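Long-range contact in bifunctional GH43-CE protein (Bacteroides eggerthii, PDB 6MLY), which probably acts on arabinoxylan, pairing a family 43 glycosidase domain, probably a beta-xylosidase, with a carbohydrate esterase domain: residues S635-I648 against L714-F728. Residues are numbered along the deposited sequence; the frame is centred on the assembly and turned at random.
Sequences SLAGTTNGVKSYTI and LLNPITYIDKNDPKF. With NA (sodium ion), chain H.
Pro717 O is gripped twice: by Thr639 OG1 across the contact at 2.9 Å, tilted a little from the carbonyl plane, and by the backbone N of Tyr720 within its own turn. Thr639 OG1 sits between its backbone N and carbonyl carbon (chi1 65°), which directs the hydroxyl to this carbonyl while CG2 rests on Ile721 CG1 and Phe728 CZ. The backbone oxygen of the same threonine binds the sodium ion at 2.4 Å, and Tyr720 O binds it at 2.3 Å. Asp722 OD1 at 2.5 Å, and Asp725 through both carboxylate oxygens at somewhat greater distance, complete the protein ligands, and the ion probably offsets the repulsion among these closely spaced oxygens. Asp722 OD2 accepts from Asn724 N in an Asx turn, which helps to orient the carboxylate. The Tyr720 ring lies between two threonine methyls: Thr640 CG2 over one face, 3.8 Å from the ring centroid, and Thr719 CG2 over the other. One edge of this ring meets the face of Tyr646 in a T-shaped stack, centroids 5.1 Å apart and planes at 72°. Leu714 CD2 reaches the edge of the Tyr646 ring and also packs on Ile648 CG1. Leu636 CD1 touches Leu715 O at 3.5 Å and packs against Pro717 CA and Tyr720 CE2. In the alpha/beta-hydrolase-type esterase domain, the contact thus ties the C-terminal end of helix 629-639, which follows a probable nucleophile elbow, and the hairpin strand 645-648 to the loop that leads from helix 709-714 into the sheet strand 727-733; helix 596-610 packs on Leu636, and helix 741-752 on Ser635, Ile721 and Phe728.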
loop_
_atom_site.group_PDB
_atom_site.type_symbol
_atom_site.label_atom_id
_atom_site.label_comp_id
_atom_site.label_asym_id
_atom_site.label_seq_id
_atom_site.Cartn_x
_atom_site.Cartn_y
_atom_site.Cartn_z
ATOM N N SER A 635 -17.975 19.025 -19.998
ATOM C CA SER A 635 -18.995 19.646 -20.846
ATOM C C SER A 635 -18.871 19.140 -22.289
ATOM O O SER A 635 -19.855 18.676 -22.868
ATOM C CB SER A 635 -18.913 21.148 -20.777
ATOM O OG SER A 635 -19.239 21.610 -19.474
ATOM N N LEU A 636 -17.651 19.225 -22.840
ATOM C CA LEU A 636 -17.336 18.818 -24.218
ATOM C C LEU A 636 -17.673 17.335 -24.411
ATOM O O LEU A 636 -18.088 16.934 -25.494
ATOM C CB LEU A 636 -15.852 19.094 -24.494
ATOM C CG LEU A 636 -15.389 18.891 -25.935
ATOM C CD1 LEU A 636 -16.014 19.928 -26.853
ATOM C CD2 LEU A 636 -13.874 18.953 -26.033
ATOM N N ALA A 637 -17.474 16.536 -23.350
ATOM C CA ALA A 637 -17.894 15.137 -23.295
ATOM C C ALA A 637 -19.423 15.042 -23.377
ATOM O O ALA A 637 -19.948 14.192 -24.085
ATOM C CB ALA A 637 -17.377 14.498 -22.032
ATOM N N GLY A 638 -20.116 15.926 -22.645
ATOM C CA GLY A 638 -21.588 16.015 -22.609
ATOM C C GLY A 638 -22.219 16.241 -23.978
ATOM O O GLY A 638 -23.200 15.580 -24.333
ATOM N N THR A 639 -21.657 17.167 -24.760
ATOM C CA THR A 639 -22.299 17.580 -26.007
ATOM C C THR A 639 -21.885 16.667 -27.173
ATOM O O THR A 639 -22.508 16.736 -28.242
ATOM C CB THR A 639 -22.059 19.067 -26.317
ATOM O OG1 THR A 639 -20.674 19.312 -26.551
ATOM C CG2 THR A 639 -22.532 19.983 -25.210
ATOM N N THR A 640 -20.879 15.804 -26.975
ATOM C CA THR A 640 -20.306 15.023 -28.090
ATOM C C THR A 640 -20.660 13.529 -27.989
ATOM O O THR A 640 -20.096 12.714 -28.718
ATOM C CB THR A 640 -18.798 15.273 -28.209
ATOM O OG1 THR A 640 -18.164 14.883 -26.991
ATOM C CG2 THR A 640 -18.489 16.720 -28.527
ATOM N N ASN A 641 -21.633 13.188 -27.137
ATOM C CA ASN A 641 -22.266 11.869 -27.140
ATOM C C ASN A 641 -22.536 11.429 -28.583
ATOM O O ASN A 641 -23.394 11.985 -29.252
ATOM C CB ASN A 641 -23.584 11.856 -26.358
ATOM C CG ASN A 641 -23.405 11.637 -24.870
ATOM O OD1 ASN A 641 -22.341 11.218 -24.416
ATOM N ND2 ASN A 641 -24.451 11.891 -24.102
ATOM N N GLY A 642 -21.789 10.425 -29.045
ATOM C CA GLY A 642 -22.039 9.772 -30.318
ATOM C C GLY A 642 -21.300 10.431 -31.468
ATOM O O GLY A 642 -21.507 10.058 -32.619
ATOM N N VAL A 643 -20.421 11.390 -31.158
ATOM C CA VAL A 643 -19.665 12.112 -32.174
ATOM C C VAL A 643 -18.272 11.486 -32.305
ATOM O O VAL A 643 -17.500 11.460 -31.339
ATOM C CB VAL A 643 -19.568 13.610 -31.835
ATOM C CG1 VAL A 643 -18.816 14.378 -32.912
ATOM C CG2 VAL A 643 -20.943 14.215 -31.593
ATOM N N LYS A 644 -17.954 10.992 -33.508
ATOM C CA LYS A 644 -16.653 10.404 -33.782
ATOM C C LYS A 644 -15.670 11.519 -34.154
ATOM O O LYS A 644 -14.595 11.609 -33.571
ATOM C CB LYS A 644 -16.730 9.329 -34.871
ATOM C CG LYS A 644 -15.575 8.330 -34.826
ATOM C CD LYS A 644 -15.406 7.472 -36.067
ATOM C CE LYS A 644 -13.955 7.212 -36.413
ATOM N NZ LYS A 644 -13.235 8.463 -36.753
ATOM N N SER A 645 -16.046 12.368 -35.118
ATOM C CA SER A 645 -15.193 13.486 -35.542
ATOM C C SER A 645 -16.037 14.730 -35.849
ATOM O O SER A 645 -17.261 14.700 -35.749
ATOM C CB SER A 645 -14.338 13.097 -36.722
ATOM O OG SER A 645 -15.052 13.247 -37.936
ATOM N N TYR A 646 -15.349 15.824 -36.195
ATOM C CA TYR A 646 -15.982 17.063 -36.637
ATOM C C TYR A 646 -14.950 17.945 -37.355
ATOM O O TYR A 646 -13.751 17.837 -37.114
ATOM C CB TYR A 646 -16.616 17.799 -35.453
ATOM C CG TYR A 646 -17.783 18.678 -35.824
ATOM C CD1 TYR A 646 -17.673 20.057 -35.812
ATOM C CD2 TYR A 646 -18.999 18.128 -36.195
ATOM C CE1 TYR A 646 -18.744 20.868 -36.154
ATOM C CE2 TYR A 646 -20.079 18.925 -36.544
ATOM C CZ TYR A 646 -19.954 20.302 -36.523
ATOM O OH TYR A 646 -21.010 21.101 -36.866
ATOM N N THR A 647 -15.449 18.820 -38.233
ATOM C CA THR A 647 -14.634 19.665 -39.102
ATOM C C THR A 647 -15.236 21.070 -39.152
ATOM O O THR A 647 -16.336 21.221 -39.629
ATOM C CB THR A 647 -14.567 19.083 -40.520
ATOM O OG1 THR A 647 -13.985 17.785 -40.414
ATOM C CG2 THR A 647 -13.766 19.924 -41.490
ATOM N N ILE A 648 -14.505 22.068 -38.639
ATOM C CA ILE A 648 -14.805 23.476 -38.875
ATOM C C ILE A 648 -13.667 24.065 -39.712
ATOM O O ILE A 648 -12.502 23.825 -39.445
ATOM C CB ILE A 648 -15.028 24.254 -37.560
ATOM C CG1 ILE A 648 -16.330 23.833 -36.871
ATOM C CG2 ILE A 648 -14.986 25.759 -37.805
ATOM C CD1 ILE A 648 -16.633 24.566 -35.584
ATOM N N LEU A 714 -13.700 24.114 -32.338
ATOM C CA LEU A 714 -13.764 22.658 -32.315
ATOM C C LEU A 714 -13.705 22.137 -30.874
ATOM O O LEU A 714 -14.272 21.084 -30.594
ATOM C CB LEU A 714 -12.630 22.073 -33.160
ATOM C CG LEU A 714 -12.885 22.033 -34.666
ATOM C CD1 LEU A 714 -11.635 21.604 -35.418
ATOM C CD2 LEU A 714 -14.050 21.112 -35.002
ATOM N N LEU A 715 -13.021 22.860 -29.975
ATOM C CA LEU A 715 -12.908 22.418 -28.573
ATOM C C LEU A 715 -13.971 23.107 -27.706
ATOM O O LEU A 715 -14.086 22.804 -26.518
ATOM C CB LEU A 715 -11.481 22.640 -28.044
ATOM C CG LEU A 715 -11.008 24.079 -27.825
ATOM C CD1 LEU A 715 -11.458 24.626 -26.476
ATOM C CD2 LEU A 715 -9.491 24.147 -27.922
ATOM N N ASN A 716 -14.753 24.005 -28.313
ATOM C CA ASN A 716 -15.899 24.654 -27.676
ATOM C C ASN A 716 -17.070 23.672 -27.610
ATOM O O ASN A 716 -17.569 23.238 -28.647
ATOM C CB ASN A 716 -16.288 25.925 -28.437
ATOM C CG ASN A 716 -17.432 26.692 -27.810
ATOM O OD1 ASN A 716 -18.197 26.152 -27.013
ATOM N ND2 ASN A 716 -17.557 27.958 -28.173
ATOM N N PRO A 717 -17.563 23.304 -26.403
ATOM C CA PRO A 717 -18.704 22.395 -26.279
ATOM C C PRO A 717 -20.000 22.881 -26.956
ATOM O O PRO A 717 -20.782 22.052 -27.416
ATOM C CB PRO A 717 -18.944 22.277 -24.764
ATOM C CG PRO A 717 -17.653 22.730 -24.124
ATOM C CD PRO A 717 -17.038 23.717 -25.094
ATOM N N ILE A 718 -20.214 24.203 -27.001
ATOM C CA ILE A 718 -21.434 24.811 -27.583
ATOM C C ILE A 718 -21.675 24.250 -28.994
ATOM O O ILE A 718 -22.800 23.921 -29.345
ATOM C CB ILE A 718 -21.362 26.358 -27.567
ATOM C CG1 ILE A 718 -21.557 26.920 -26.154
ATOM C CG2 ILE A 718 -22.350 26.963 -28.552
ATOM C CD1 ILE A 718 -21.462 28.431 -26.053
ATOM N N THR A 719 -20.604 24.133 -29.783
ATOM C CA THR A 719 -20.643 23.630 -31.158
ATOM C C THR A 719 -21.569 22.409 -31.295
ATOM O O THR A 719 -22.271 22.294 -32.292
ATOM C CB THR A 719 -19.227 23.280 -31.639
ATOM O OG1 THR A 719 -18.442 24.467 -31.517
ATOM C CG2 THR A 719 -19.167 22.769 -33.063
ATOM N N TYR A 720 -21.565 21.509 -30.304
ATOM C CA TYR A 720 -22.095 20.147 -30.460
ATOM C C TYR A 720 -23.419 19.950 -29.703
ATOM O O TYR A 720 -23.829 18.803 -29.491
ATOM C CB TYR A 720 -21.045 19.136 -29.979
ATOM C CG TYR A 720 -19.657 19.346 -30.539
ATOM C CD1 TYR A 720 -19.301 18.827 -31.774
ATOM C CD2 TYR A 720 -18.700 20.067 -29.843
ATOM C CE1 TYR A 720 -18.039 19.027 -32.306
ATOM C CE2 TYR A 720 -17.432 20.273 -30.360
ATOM C CZ TYR A 720 -17.098 19.750 -31.597
ATOM O OH TYR A 720 -15.857 19.940 -32.126
ATOM N N ILE A 721 -24.087 21.044 -29.308
ATOM C CA ILE A 721 -25.342 20.979 -28.525
ATOM C C ILE A 721 -26.516 20.610 -29.444
ATOM O O ILE A 721 -26.689 21.185 -30.521
ATOM C CB ILE A 721 -25.642 22.304 -27.797
ATOM C CG1 ILE A 721 -24.522 22.724 -26.846
ATOM C CG2 ILE A 721 -26.979 22.215 -27.073
ATOM C CD1 ILE A 721 -24.698 24.123 -26.288
ATOM N N ASP A 722 -27.359 19.689 -28.967
ATOM C CA ASP A 722 -28.567 19.283 -29.659
ATOM C C ASP A 722 -29.599 18.869 -28.602
ATOM O O ASP A 722 -29.307 18.905 -27.412
ATOM C CB ASP A 722 -28.251 18.200 -30.697
ATOM C CG ASP A 722 -28.023 16.822 -30.107
ATOM O OD1 ASP A 722 -26.845 16.391 -30.042
ATOM O OD2 ASP A 722 -29.025 16.187 -29.730
ATOM N N LYS A 723 -30.787 18.460 -29.057
ATOM C CA LYS A 723 -31.960 18.240 -28.195
ATOM C C LYS A 723 -31.764 16.971 -27.346
ATOM O O LYS A 723 -32.305 16.868 -26.242
ATOM C CB LYS A 723 -33.246 18.127 -29.028
ATOM C CG LYS A 723 -33.338 19.001 -30.278
ATOM C CD LYS A 723 -33.471 20.485 -29.992
ATOM C CE LYS A 723 -33.338 21.355 -31.228
ATOM N NZ LYS A 723 -33.784 22.748 -30.981
ATOM N N ASN A 724 -30.984 16.013 -27.868
ATOM C CA ASN A 724 -30.876 14.652 -27.311
ATOM C C ASN A 724 -29.566 14.464 -26.524
ATOM O O ASN A 724 -29.271 13.358 -26.068
ATOM C CB ASN A 724 -31.025 13.610 -28.421
ATOM C CG ASN A 724 -32.286 13.816 -29.234
ATOM O OD1 ASN A 724 -32.239 13.891 -30.461
ATOM N ND2 ASN A 724 -33.419 13.923 -28.559
ATOM N N ASP A 725 -28.800 15.551 -26.357
ATOM C CA ASP A 725 -27.660 15.612 -25.448
ATOM C C ASP A 725 -28.196 15.513 -24.019
ATOM O O ASP A 725 -29.400 15.603 -23.806
ATOM C CB ASP A 725 -26.824 16.874 -25.704
ATOM C CG ASP A 725 -26.034 16.847 -27.007
ATOM O OD1 ASP A 725 -26.111 15.834 -27.739
ATOM O OD2 ASP A 725 -25.328 17.830 -27.283
ATOM N N PRO A 726 -27.345 15.264 -22.995
ATOM C CA PRO A 726 -27.820 15.153 -21.614
ATOM C C PRO A 726 -28.233 16.488 -20.972
ATOM O O PRO A 726 -27.986 17.551 -21.528
ATOM C CB PRO A 726 -26.612 14.586 -20.848
ATOM C CG PRO A 726 -25.662 14.102 -21.922
ATOM C CD PRO A 726 -25.901 15.010 -23.104
ATOM N N LYS A 727 -28.849 16.395 -19.790
ATOM C CA LYS A 727 -29.147 17.543 -18.940
ATOM C C LYS A 727 -27.851 18.050 -18.296
ATOM O O LYS A 727 -27.001 17.253 -17.902
ATOM C CB LYS A 727 -30.160 17.155 -17.857
ATOM C CG LYS A 727 -31.567 17.696 -18.058
ATOM C CD LYS A 727 -32.293 17.139 -19.259
ATOM C CE LYS A 727 -33.403 18.055 -19.736
ATOM N NZ LYS A 727 -34.392 18.354 -18.669
ATOM N N PHE A 728 -27.724 19.376 -18.177
ATOM C CA PHE A 728 -26.541 20.021 -17.608
ATOM C C PHE A 728 -26.915 20.807 -16.348
ATOM O O PHE A 728 -28.052 21.206 -16.179
ATOM C CB PHE A 728 -25.903 20.964 -18.628
ATOM C CG PHE A 728 -25.136 20.263 -19.717
ATOM C CD1 PHE A 728 -25.799 19.669 -20.778
ATOM C CD2 PHE A 728 -23.752 20.183 -19.672
ATOM C CE1 PHE A 728 -25.091 19.017 -21.776
ATOM C CE2 PHE A 728 -23.047 19.520 -20.664
ATOM C CZ PHE A 728 -23.717 18.938 -21.713
HETATM NA NA NA H . -24.393 16.631 -29.748
#